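Protein argonaute (Marinitoga piezophila, PDB 5I4A) uses short 5'-hydroxyl guide RNAs to bind complementary targets and cleave single-stranded DNA, and may thereby defend the bacterium against invading mobile genetic elements. Local coordinates at residues 5-10 / 147-152; 97-102 / 244-249; 108-113 / 134-139. All blocks are in the same frame, centred on the assembly; numbering follows the deposited sequence.

In the fold
Along the chain the six segments come in the order 5-10, 97-102, 108-113, 134-139, 147-152, 244-249. Contact 3 is therefore nested inside the loops closed by contacts 1 and 2, which themselves interlock. Strands 127-140 and 143-156, neighbours in the large antiparallel sheet, carry contacts 3 and 1, whose centres are about 10 Å apart. Contact 2 lies about 15 Å from contact 1 and 13 Å from contact 3, measured between centres; its Leu-244 packs on Ile-148 and its Phe-99 on Phe-112 and Ile-135. The N-terminal domain, linker L1 and linker L2 thus share one apolar layer, while contact 3 presents polar groups to the guide RNA.

Contact 1 (5-10 / 147-152)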
loop_
_atom_site.group_PDB
_atom_site.type_symbol
_atom_site.label_atom_id
_atom_site.label_comp_id
_atom_site.label_asym_id
_atom_site.label_seq_id
_atom_site.Cartn_x
_atom_site.Cartn_y
_atom_site.Cartn_z
ATOM N N TYR A 5 -19.208 15.876 -1.316
ATOM C CA TYR A 5 -18.445 16.166 -2.521
ATOM C C TYR A 5 -17.411 15.078 -2.771
ATOM O O TYR A 5 -16.785 14.573 -1.836
ATOM C CB TYR A 5 -17.758 17.530 -2.392
ATOM C CG TYR A 5 -16.591 17.767 -3.333
ATOM C CD1 TYR A 5 -15.303 17.363 -2.992
ATOM C CD2 TYR A 5 -16.769 18.418 -4.548
ATOM C CE1 TYR A 5 -14.234 17.582 -3.837
ATOM C CE2 TYR A 5 -15.701 18.647 -5.401
ATOM C CZ TYR A 5 -14.436 18.224 -5.040
ATOM O OH TYR A 5 -13.368 18.443 -5.880
ATOM N N LEU A 6 -17.236 14.719 -4.039
ATOM C CA LEU A 6 -16.111 13.908 -4.475
ATOM C C LEU A 6 -15.317 14.686 -5.514
ATOM O O LEU A 6 -15.875 15.484 -6.272
ATOM C CB LEU A 6 -16.560 12.560 -5.060
ATOM C CG LEU A 6 -17.165 11.538 -4.095
ATOM C CD1 LEU A 6 -17.357 10.194 -4.790
ATOM C CD2 LEU A 6 -16.302 11.390 -2.847
ATOM N N ASN A 7 -14.008 14.451 -5.545
ATOM C CA ASN A 7 -13.130 15.151 -6.482
ATOM C C ASN A 7 -13.213 14.592 -7.899
ATOM O O ASN A 7 -12.213 14.549 -8.617
ATOM C CB ASN A 7 -11.694 15.108 -5.961
ATOM C CG ASN A 7 -11.116 13.704 -5.938
ATOM O OD1 ASN A 7 -11.849 12.718 -5.931
ATOM N ND2 ASN A 7 -9.789 13.612 -5.924
ATOM N N LEU A 8 -14.397 14.163 -8.323
ATOM C CA LEU A 8 -14.604 13.579 -9.638
ATOM C C LEU A 8 -15.202 14.614 -10.579
ATOM O O LEU A 8 -16.058 15.412 -10.182
ATOM C CB LEU A 8 -15.518 12.356 -9.548
ATOM C CG LEU A 8 -14.914 11.178 -8.784
ATOM C CD1 LEU A 8 -15.948 10.090 -8.545
ATOM C CD2 LEU A 8 -13.723 10.633 -9.551
ATOM N N TYR A 9 -14.745 14.601 -11.828
ATOM C CA TYR A 9 -15.184 15.562 -12.827
ATOM C C TYR A 9 -15.521 14.831 -14.116
ATOM O O TYR A 9 -14.700 14.068 -14.637
ATOM C CB TYR A 9 -14.116 16.632 -13.064
ATOM C CG TYR A 9 -13.882 17.495 -11.846
ATOM C CD1 TYR A 9 -14.683 18.602 -11.594
ATOM C CD2 TYR A 9 -12.878 17.193 -10.937
ATOM C CE1 TYR A 9 -14.482 19.390 -10.477
ATOM C CE2 TYR A 9 -12.668 17.977 -9.817
ATOM C CZ TYR A 9 -13.473 19.074 -9.593
ATOM O OH TYR A 9 -13.273 19.859 -8.481
ATOM N N LYS A 10 -16.726 15.069 -14.624
ATOM C CA LYS A 10 -17.215 14.345 -15.787
ATOM C C LYS A 10 -16.494 14.807 -17.046
ATOM O O LYS A 10 -16.359 16.009 -17.296
ATOM C CB LYS A 10 -18.722 14.547 -15.931
ATOM C CG LYS A 10 -19.392 13.618 -16.923
ATOM C CD LYS A 10 -20.906 13.771 -16.858
ATOM C CE LYS A 10 -21.595 12.925 -17.915
ATOM N NZ LYS A 10 -21.307 11.477 -17.737
ATOM N N SER A 147 -10.473 12.320 -11.552
ATOM C CA SER A 147 -10.228 12.703 -10.171
ATOM C C SER A 147 -9.050 13.666 -10.126
ATOM O O SER A 147 -8.027 13.440 -10.780
ATOM C CB SER A 147 -9.969 11.485 -9.281
ATOM O OG SER A 147 -8.939 10.657 -9.796
ATOM N N ILE A 148 -9.214 14.752 -9.377
ATOM C CA ILE A 148 -8.212 15.802 -9.257
ATOM C C ILE A 148 -7.903 15.934 -7.774
ATOM O O ILE A 148 -8.700 16.499 -7.014
ATOM C CB ILE A 148 -8.691 17.135 -9.842
ATOM C CG1 ILE A 148 -9.088 16.973 -11.313
ATOM C CG2 ILE A 148 -7.609 18.191 -9.709
ATOM C CD1 ILE A 148 -9.594 18.261 -11.951
ATOM N N LEU A 149 -6.753 15.411 -7.354
ATOM C CA LEU A 149 -6.380 15.429 -5.950
ATOM C C LEU A 149 -5.355 16.523 -5.709
ATOM O O LEU A 149 -4.189 16.366 -6.109
ATOM C CB LEU A 149 -5.815 14.077 -5.526
ATOM C CG LEU A 149 -5.396 14.008 -4.056
ATOM C CD1 LEU A 149 -6.626 13.982 -3.164
ATOM C CD2 LEU A 149 -4.504 12.805 -3.797
ATOM N N PRO A 150 -5.725 17.638 -5.086
ATOM C CA PRO A 150 -4.715 18.621 -4.691
ATOM C C PRO A 150 -3.780 18.037 -3.643
ATOM O O PRO A 150 -4.202 17.324 -2.729
ATOM C CB PRO A 150 -5.546 19.780 -4.130
ATOM C CG PRO A 150 -6.859 19.172 -3.764
ATOM C CD PRO A 150 -7.090 18.085 -4.764
ATOM N N LYS A 151 -2.494 18.330 -3.797
ATOM C CA LYS A 151 -1.478 17.911 -2.838
ATOM C C LYS A 151 -0.311 18.886 -2.944
ATOM O O LYS A 151 -0.431 19.960 -3.544
ATOM C CB LYS A 151 -1.050 16.458 -3.080
ATOM C CG LYS A 151 -0.188 16.251 -4.318
ATOM C CD LYS A 151 0.557 14.926 -4.269
ATOM C CE LYS A 151 -0.341 13.761 -4.644
ATOM N NZ LYS A 151 0.459 12.540 -4.943
ATOM N N PHE A 152 0.827 18.512 -2.364
ATOM C CA PHE A 152 1.988 19.384 -2.353
ATOM C C PHE A 152 3.253 18.588 -2.630
ATOM O O PHE A 152 3.380 17.425 -2.236
ATOM C CB PHE A 152 2.117 20.129 -1.022
ATOM C CG PHE A 152 1.308 21.385 -0.965
ATOM C CD1 PHE A 152 1.832 22.576 -1.433
ATOM C CD2 PHE A 152 0.017 21.374 -0.466
ATOM C CE1 PHE A 152 1.089 23.740 -1.395
ATOM C CE2 PHE A 152 -0.734 22.535 -0.429
ATOM C CZ PHE A 152 -0.194 23.720 -0.892
#
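Asn-7 and Ile-148 hold the backbones together where the N-terminal segment meets strand 143-156 of linker L1. Ile-148 N donates to Asn-7 O at 3.1 Å. The same oxygen receives a CA-H...O contact from Ser-147 CA, also 3.1 Å away, so two donors from successive residues converge on one acceptor. Further along, Tyr-9 pairs with Leu-146 through the backbone, and the short, weakly bonded strand 8-10 runs antiparallel to strand 143-156.

The side-chain amide of Asn-7 adds a weaker link. With CG set between its backbone N and carbonyl carbon (chi1 66°), the amide is directed at the strand, and ND2 approaches Ile-148 O at 3.3 Å in a weak bond. Its stronger ties run to the 550-555 region: OD1 accepts from Asn-552 N, and ND2 also donates to Asn-550 O. Ser-147 turns its OG to His-138 on the adjacent strand, leaving CB to meet Leu-8 CD2 at 3.9 Å.

Apolar packing is carried by Tyr-9 and Ile-148, which cross at about a right angle. The CG1-CD1 branch of the isoleucine does the touching, and CD1 comes within 3.6 Å of Tyr-9 CD2. Ile-240 of helix 240-243 packs on both residues. At the far end of the ring, Tyr-9 OH lies 3.0 Å from Tyr-5 OH, in the plane of the Tyr-5 ring, and this hydrogen bond ties the aromatic groups of the segment together.

Both polar atoms of the buried Asn-7 amide, OD1 and ND2, thus have hydrogen-bond partners. Such pairing would fix its rotation and make the residue a three-way junction between the N-terminal segment, the linker L1 sheet and a loop of the PIWI domain.

Contact 2 (97-102 / 244-249); sequences KLFLDN and LGFLNK
Phe-246 presents the rim of its ring to one face of Phe-99, and the pair forms a T-shaped (edge-to-face) stack. The centroids are 5.1 Å apart, the planes stand at 84°, and CZ of Phe-246 lies 3.7 Å from Phe-99 CD1. On one face of the Phe-246 ring sits the side-chain amide of Asn-102, nearly parallel to it at 19°, and Asn-102 ND2 is 3.2 Å from Phe-246 CG; Leu-98 O lies over the same face near the rim. On the opposite face the carbonyl carbon of Leu-244 lies near the rim. Phe-99 also takes part in an aromatic cluster with Phe-112 and Phe-104.

The stack joins the C-terminal end of helix 84-101 in the N-terminal domain to a 3-10 turn of linker L2. Asn-102, the first residue beyond the helix, folds its amide back so that ND2 donates to Leu-98 O at 2.6 Å and 167°. This short, straight bond holds the amide flat against the phenyl ring.

Aliphatic groups fill in around the rings. Leu-244 CD2 touches Phe-99 CE1 at 3.6 Å, and Leu-247 CD2 approaches the same ring at CE2 and also meets Leu-98 CD1. On the exposed side, the extended chain of Lys-249 lies against Leu-98, bringing NZ to 3.7 Å from Leu-98 CD2.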
loop_
_atom_site.group_PDB
_atom_site.type_symbol
_atom_site.label_atom_id
_atom_site.label_comp_id
_atom_site.label_asym_id
_atom_site.label_seq_id
_atom_site.Cartn_x
_atom_site.Cartn_y
_atom_site.Cartn_z
ATOM N N LYS A 97 -0.198 16.536 -21.848
ATOM C CA LYS A 97 0.211 17.609 -22.750
ATOM C C LYS A 97 -0.308 18.958 -22.272
ATOM O O LYS A 97 0.431 19.949 -22.255
ATOM C CB LYS A 97 -0.282 17.331 -24.171
ATOM C CG LYS A 97 -0.268 18.572 -25.048
ATOM C CD LYS A 97 -0.802 18.305 -26.442
ATOM C CE LYS A 97 -0.860 19.599 -27.247
ATOM N NZ LYS A 97 0.441 20.330 -27.204
ATOM N N LEU A 98 -1.583 19.016 -21.881
ATOM C CA LEU A 98 -2.167 20.280 -21.441
ATOM C C LEU A 98 -1.445 20.821 -20.212
ATOM O O LEU A 98 -1.133 22.015 -20.138
ATOM C CB LEU A 98 -3.656 20.097 -21.161
ATOM C CG LEU A 98 -4.545 19.890 -22.388
ATOM C CD1 LEU A 98 -5.997 19.710 -21.975
ATOM C CD2 LEU A 98 -4.399 21.055 -23.354
ATOM N N PHE A 99 -1.176 19.953 -19.232
ATOM C CA PHE A 99 -0.418 20.371 -18.057
ATOM C C PHE A 99 0.976 20.851 -18.447
ATOM O O PHE A 99 1.425 21.914 -18.006
ATOM C CB PHE A 99 -0.323 19.220 -17.053
ATOM C CG PHE A 99 -1.498 19.121 -16.118
ATOM C CD1 PHE A 99 -1.549 19.888 -14.966
ATOM C CD2 PHE A 99 -2.541 18.248 -16.383
ATOM C CE1 PHE A 99 -2.621 19.794 -14.098
ATOM C CE2 PHE A 99 -3.617 18.150 -15.520
ATOM C CZ PHE A 99 -3.658 18.925 -14.376
ATOM N N LEU A 100 1.678 20.071 -19.274
ATOM C CA LEU A 100 3.015 20.467 -19.705
ATOM C C LEU A 100 2.969 21.746 -20.532
ATOM O O LEU A 100 3.870 22.588 -20.435
ATOM C CB LEU A 100 3.675 19.337 -20.495
ATOM C CG LEU A 100 4.085 18.076 -19.727
ATOM C CD1 LEU A 100 4.718 17.061 -20.667
ATOM C CD2 LEU A 100 5.036 18.414 -18.592
ATOM N N ASP A 101 1.928 21.911 -21.355
ATOM C CA ASP A 101 1.777 23.140 -22.127
ATOM C C ASP A 101 1.557 24.354 -21.235
ATOM O O ASP A 101 1.847 25.478 -21.655
ATOM C CB ASP A 101 0.616 23.020 -23.116
ATOM C CG ASP A 101 0.961 22.166 -24.322
ATOM O OD1 ASP A 101 2.144 21.806 -24.483
ATOM O OD2 ASP A 101 0.045 21.868 -25.117
ATOM N N ASN A 102 1.040 24.156 -20.025
ATOM C CA ASN A 102 0.896 25.233 -19.059
ATOM C C ASN A 102 2.027 25.239 -18.039
ATOM O O ASN A 102 1.863 25.768 -16.935
ATOM C CB ASN A 102 -0.467 25.148 -18.373
ATOM C CG ASN A 102 -1.611 25.470 -19.321
ATOM O OD1 ASN A 102 -2.056 26.615 -19.411
ATOM N ND2 ASN A 102 -2.082 24.460 -20.043
ATOM N N LEU A 244 -6.618 25.210 -12.913
ATOM C CA LEU A 244 -6.660 24.190 -13.954
ATOM C C LEU A 244 -7.622 24.552 -15.080
ATOM O O LEU A 244 -8.184 23.660 -15.721
ATOM C CB LEU A 244 -7.034 22.838 -13.350
ATOM C CG LEU A 244 -6.139 22.332 -12.221
ATOM C CD1 LEU A 244 -6.572 20.946 -11.781
ATOM C CD2 LEU A 244 -4.678 22.333 -12.652
ATOM N N GLY A 245 -7.805 25.851 -15.341
ATOM C CA GLY A 245 -8.797 26.275 -16.315
ATOM C C GLY A 245 -8.598 25.661 -17.687
ATOM O O GLY A 245 -9.568 25.368 -18.392
ATOM N N PHE A 246 -7.341 25.448 -18.083
ATOM C CA PHE A 246 -7.056 24.836 -19.377
ATOM C C PHE A 246 -7.725 23.474 -19.538
ATOM O O PHE A 246 -7.888 23.005 -20.670
ATOM C CB PHE A 246 -5.545 24.700 -19.577
ATOM C CG PHE A 246 -4.847 23.973 -18.461
ATOM C CD1 PHE A 246 -4.752 22.590 -18.467
ATOM C CD2 PHE A 246 -4.279 24.673 -17.410
ATOM C CE1 PHE A 246 -4.110 21.921 -17.443
ATOM C CE2 PHE A 246 -3.634 24.010 -16.384
ATOM C CZ PHE A 246 -3.550 22.633 -16.401
ATOM N N LEU A 247 -8.117 22.832 -18.435
ATOM C CA LEU A 247 -8.866 21.584 -18.517
ATOM C C LEU A 247 -10.314 21.790 -18.945
ATOM O O LEU A 247 -11.030 20.799 -19.118
ATOM C CB LEU A 247 -8.835 20.852 -17.174
ATOM C CG LEU A 247 -7.494 20.283 -16.703
ATOM C CD1 LEU A 247 -7.697 19.418 -15.471
ATOM C CD2 LEU A 247 -6.817 19.493 -17.813
ATOM N N ASN A 248 -10.760 23.039 -19.121
ATOM C CA ASN A 248 -12.105 23.280 -19.633
ATOM C C ASN A 248 -12.326 22.607 -20.979
ATOM O O ASN A 248 -13.477 22.395 -21.377
ATOM C CB ASN A 248 -12.375 24.784 -19.754
ATOM C CG ASN A 248 -11.802 25.389 -21.031
ATOM O OD1 ASN A 248 -10.737 24.990 -21.506
ATOM N ND2 ASN A 248 -12.514 26.359 -21.594
ATOM N N LYS A 249 -11.245 22.269 -21.683
ATOM C CA LYS A 249 -11.360 21.584 -22.964
ATOM C C LYS A 249 -12.130 20.274 -22.833
ATOM O O LYS A 249 -12.919 19.923 -23.718
ATOM C CB LYS A 249 -9.965 21.336 -23.545
ATOM C CG LYS A 249 -9.299 22.584 -24.114
ATOM C CD LYS A 249 -7.865 22.327 -24.559
ATOM C CE LYS A 249 -7.394 23.418 -25.511
ATOM N NZ LYS A 249 -5.912 23.462 -25.644
#

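Contact 3 (108-113 / 134-139). With nucleotides of chain B.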
loop_
_atom_site.group_PDB
_atom_site.type_symbol
_atom_site.label_atom_id
_atom_site.label_comp_id
_atom_site.label_asym_id
_atom_site.label_seq_id
_atom_site.Cartn_x
_atom_site.Cartn_y
_atom_site.Cartn_z
ATOM N N LYS A 108 6.098 10.999 -11.899
ATOM C CA LYS A 108 5.543 9.663 -12.087
ATOM C C LYS A 108 4.302 9.463 -11.224
ATOM O O LYS A 108 4.228 9.943 -10.090
ATOM C CB LYS A 108 6.603 8.608 -11.756
ATOM C CG LYS A 108 6.306 7.214 -12.293
ATOM C CD LYS A 108 7.475 6.270 -12.039
ATOM C CE LYS A 108 7.182 4.863 -12.534
ATOM N NZ LYS A 108 8.340 3.951 -12.321
ATOM N N GLY A 109 3.318 8.763 -11.781
ATOM C CA GLY A 109 2.020 8.643 -11.149
ATOM C C GLY A 109 1.023 9.708 -11.542
ATOM O O GLY A 109 0.021 9.884 -10.840
ATOM N N ASN A 110 1.270 10.425 -12.640
ATOM C CA ASN A 110 0.393 11.491 -13.126
ATOM C C ASN A 110 0.237 12.611 -12.101
ATOM O O ASN A 110 -0.832 13.215 -11.979
ATOM C CB ASN A 110 -0.976 10.945 -13.546
ATOM C CG ASN A 110 -0.915 10.162 -14.844
ATOM O OD1 ASN A 110 -0.255 10.572 -15.798
ATOM N ND2 ASN A 110 -1.598 9.024 -14.883
ATOM N N ASN A 111 1.305 12.889 -11.358
ATOM C CA ASN A 111 1.376 14.061 -10.500
ATOM C C ASN A 111 1.891 15.236 -11.319
ATOM O O ASN A 111 2.891 15.108 -12.033
ATOM C CB ASN A 111 2.289 13.808 -9.301
ATOM C CG ASN A 111 1.729 12.775 -8.349
ATOM O OD1 ASN A 111 0.930 13.096 -7.471
ATOM N ND2 ASN A 111 2.145 11.526 -8.515
ATOM N N PHE A 112 1.207 16.373 -11.220
ATOM C CA PHE A 112 1.547 17.553 -12.006
ATOM C C PHE A 112 1.912 18.686 -11.057
ATOM O O PHE A 112 1.061 19.185 -10.312
ATOM C CB PHE A 112 0.405 17.934 -12.941
ATOM C CG PHE A 112 0.170 16.926 -14.030
ATOM C CD1 PHE A 112 1.069 16.801 -15.078
ATOM C CD2 PHE A 112 -0.933 16.091 -14.000
ATOM C CE1 PHE A 112 0.864 15.872 -16.079
ATOM C CE2 PHE A 112 -1.141 15.159 -14.998
ATOM C CZ PHE A 112 -0.242 15.049 -16.037
ATOM N N ILE A 113 3.177 19.082 -11.095
ATOM C CA ILE A 113 3.728 20.069 -10.177
ATOM C C ILE A 113 3.551 21.450 -10.793
ATOM O O ILE A 113 4.077 21.723 -11.876
ATOM C CB ILE A 113 5.209 19.777 -9.896
ATOM C CG1 ILE A 113 5.369 18.418 -9.213
ATOM C CG2 ILE A 113 5.833 20.878 -9.073
ATOM C CD1 ILE A 113 6.810 17.955 -9.122
ATOM N N LYS A 134 -2.636 15.600 -8.614
ATOM C CA LYS A 134 -2.562 14.249 -9.148
ATOM C C LYS A 134 -3.881 13.917 -9.833
ATOM O O LYS A 134 -4.955 14.114 -9.253
ATOM C CB LYS A 134 -2.263 13.230 -8.048
ATOM C CG LYS A 134 -2.362 11.793 -8.523
ATOM C CD LYS A 134 -1.581 10.844 -7.632
ATOM C CE LYS A 134 -1.758 9.407 -8.098
ATOM N NZ LYS A 134 -0.775 8.485 -7.474
ATOM N N ILE A 135 -3.793 13.407 -11.059
ATOM C CA ILE A 135 -4.944 13.239 -11.936
ATOM C C ILE A 135 -5.054 11.771 -12.323
ATOM O O ILE A 135 -4.057 11.151 -12.711
ATOM C CB ILE A 135 -4.821 14.125 -13.191
ATOM C CG1 ILE A 135 -4.454 15.560 -12.804
ATOM C CG2 ILE A 135 -6.108 14.119 -13.964
ATOM C CD1 ILE A 135 -5.562 16.313 -12.113
ATOM N N LYS A 136 -6.263 11.220 -12.226
ATOM C CA LYS A 136 -6.531 9.845 -12.624
ATOM C C LYS A 136 -7.865 9.779 -13.356
ATOM O O LYS A 136 -8.746 10.616 -13.151
ATOM C CB LYS A 136 -6.544 8.900 -11.415
ATOM C CG LYS A 136 -5.170 8.648 -10.817
ATOM C CD LYS A 136 -4.245 8.025 -11.845
ATOM C CE LYS A 136 -2.960 7.532 -11.210
ATOM N NZ LYS A 136 -2.274 6.542 -12.086
ATOM N N ILE A 137 -8.002 8.769 -14.211
ATOM C CA ILE A 137 -9.175 8.590 -15.062
ATOM C C ILE A 137 -9.978 7.409 -14.537
ATOM O O ILE A 137 -9.418 6.339 -14.269
ATOM C CB ILE A 137 -8.773 8.373 -16.531
ATOM C CG1 ILE A 137 -8.093 9.625 -17.089
ATOM C CG2 ILE A 137 -9.983 7.996 -17.373
ATOM C CD1 ILE A 137 -7.595 9.464 -18.508
ATOM N N HIS A 138 -11.289 7.599 -14.404
ATOM C CA HIS A 138 -12.169 6.593 -13.832
ATOM C C HIS A 138 -13.355 6.358 -14.754
ATOM O O HIS A 138 -13.913 7.303 -15.319
ATOM C CB HIS A 138 -12.652 7.021 -12.445
ATOM C CG HIS A 138 -11.548 7.477 -11.546
ATOM N ND1 HIS A 138 -10.803 6.605 -10.782
ATOM C CD2 HIS A 138 -11.049 8.712 -11.304
ATOM C CE1 HIS A 138 -9.898 7.285 -10.100
ATOM N NE2 HIS A 138 -10.025 8.564 -10.400
ATOM N N ASN A 139 -13.729 5.093 -14.905
ATOM C CA ASN A 139 -14.868 4.685 -15.722
ATOM C C ASN A 139 -15.974 4.231 -14.772
ATOM O O ASN A 139 -15.986 3.083 -14.319
ATOM C CB ASN A 139 -14.465 3.584 -16.700
ATOM C CG ASN A 139 -15.470 3.397 -17.820
ATOM O OD1 ASN A 139 -15.573 2.318 -18.403
ATOM N ND2 ASN A 139 -16.218 4.450 -18.127
ATOM P P C B 9 2.670 8.478 -5.942
ATOM O OP1 C B 9 1.535 9.399 -6.200
ATOM O OP2 C B 9 3.104 8.225 -4.545
ATOM O "O5'" C B 9 2.336 7.078 -6.626
ATOM C "C5'" C B 9 1.876 7.020 -7.968
ATOM C "C4'" C B 9 2.636 6.004 -8.782
ATOM O "O4'" C B 9 4.002 5.920 -8.303
ATOM C "C3'" C B 9 2.125 4.573 -8.710
ATOM O "O3'" C B 9 1.036 4.335 -9.587
ATOM C "C2'" C B 9 3.367 3.761 -9.056
ATOM O "O2'" C B 9 3.591 3.765 -10.458
ATOM C "C1'" C B 9 4.465 4.590 -8.393
ATOM P P C B 8 5.898 7.720 -2.202
ATOM O OP1 C B 8 4.685 8.133 -1.450
ATOM O OP2 C B 8 6.374 6.311 -2.127
ATOM O "O5'" C B 8 5.659 8.084 -3.732
ATOM C "C5'" C B 8 5.785 9.429 -4.182
ATOM C "C4'" C B 8 6.070 9.471 -5.669
ATOM O "O4'" C B 8 7.435 9.062 -5.929
ATOM C "C3'" C B 8 5.240 8.515 -6.499
ATOM O "O3'" C B 8 3.940 9.020 -6.766
ATOM C "C2'" C B 8 6.097 8.312 -7.739
ATOM O "O2'" C B 8 5.959 9.413 -8.628
ATOM C "C1'" C B 8 7.504 8.340 -7.140
ATOM P P A B 11 -4.118 3.879 -14.704
ATOM O OP1 A B 11 -3.263 4.998 -14.237
ATOM O OP2 A B 11 -5.550 4.119 -15.014
ATOM O "O5'" A B 11 -3.417 3.264 -15.993
ATOM C "C5'" A B 11 -4.106 2.366 -16.847
ATOM C "C4'" A B 11 -3.421 2.275 -18.182
ATOM O "O4'" A B 11 -3.585 3.537 -18.881
ATOM C "C3'" A B 11 -1.915 2.069 -18.103
ATOM O "O3'" A B 11 -1.521 0.708 -17.968
ATOM C "C2'" A B 11 -1.403 2.749 -19.368
ATOM O "O2'" A B 11 -1.550 1.912 -20.507
ATOM C "C1'" A B 11 -2.374 3.917 -19.495
ATOM N N9 A B 11 -1.869 5.119 -18.809
ATOM C C8 A B 11 -1.988 5.484 -17.487
ATOM N N7 A B 11 -1.418 6.633 -17.205
ATOM C C5 A B 11 -0.892 7.041 -18.429
ATOM C C6 A B 11 -0.165 8.174 -18.831
ATOM N N6 A B 11 0.184 9.168 -18.003
ATOM N N1 A B 11 0.196 8.254 -20.127
ATOM C C2 A B 11 -0.145 7.272 -20.972
ATOM N N3 A B 11 -0.823 6.160 -20.716
ATOM C C4 A B 11 -1.165 6.114 -19.417
ATOM P P U B 10 -0.473 4.288 -9.032
ATOM O OP1 U B 10 -0.838 5.672 -8.648
ATOM O OP2 U B 10 -0.516 3.222 -8.002
ATOM O "O5'" U B 10 -1.326 3.860 -10.305
ATOM O "O3'" U B 10 -4.030 2.700 -13.618
#
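A G1 beta bulge opens strand 111-120 of the linker L1 hairpin, with Asn-110 and Asn-111 both facing the end of strand 105-107. On its other side the strand pairs antiparallel with strand 127-140: Asn-111 and Lys-134 form a non-hydrogen-bonded pair, and Ile-135 N donates to Asn-110 O at 3.1 Å.

Asn-111 and Lys-134 share one face of the sheet and reach the guide RNA side by side. Extended from CG onward, the carbons of Lys-134 pass close to Asn-111 OD1, which accepts from Lys-151 NZ. NZ of Lys-134 bridges two successive phosphates, 2.8 Å from OP1 of nucleotide C9 of chain B and 3.0 Å from OP1 of U10 of chain B. Asn-111 ND2 donates to the same C9 OP1 at 3.2 Å and 163°; ND2 also donates to Lys-108 O, which lies in the amide plane of Asn-111, and this second bond fixes the rotation of the group. No side chain stands between the turn and the RNA at Gly-109, whose CA lies 3.6 Å from C5' of C9.

Lys-136 bends at chi2 (-60°), bringing NZ to 2.8 Å from OP1 of A11 of chain B. The adenine of that nucleotide turns its Hoogsteen edge to the Asn-110 amide. OD1 accepts from N6 at 2.7 Å, though the bond is bent and weak, and ND2 makes a weak bond to N7.

Beneath this polar surface, the edge of the Phe-112 ring meets Ile-135 CG1 at 3.8 Å, the two side chains crossing at about a right angle. Ile-135 O is buried without a polar partner.

The arrangement is that of a linker L1 hairpin whose G1 bulge and adjoining strand grip consecutive nucleotides of the guide, as part of the RNA-binding surface of this Argonaute.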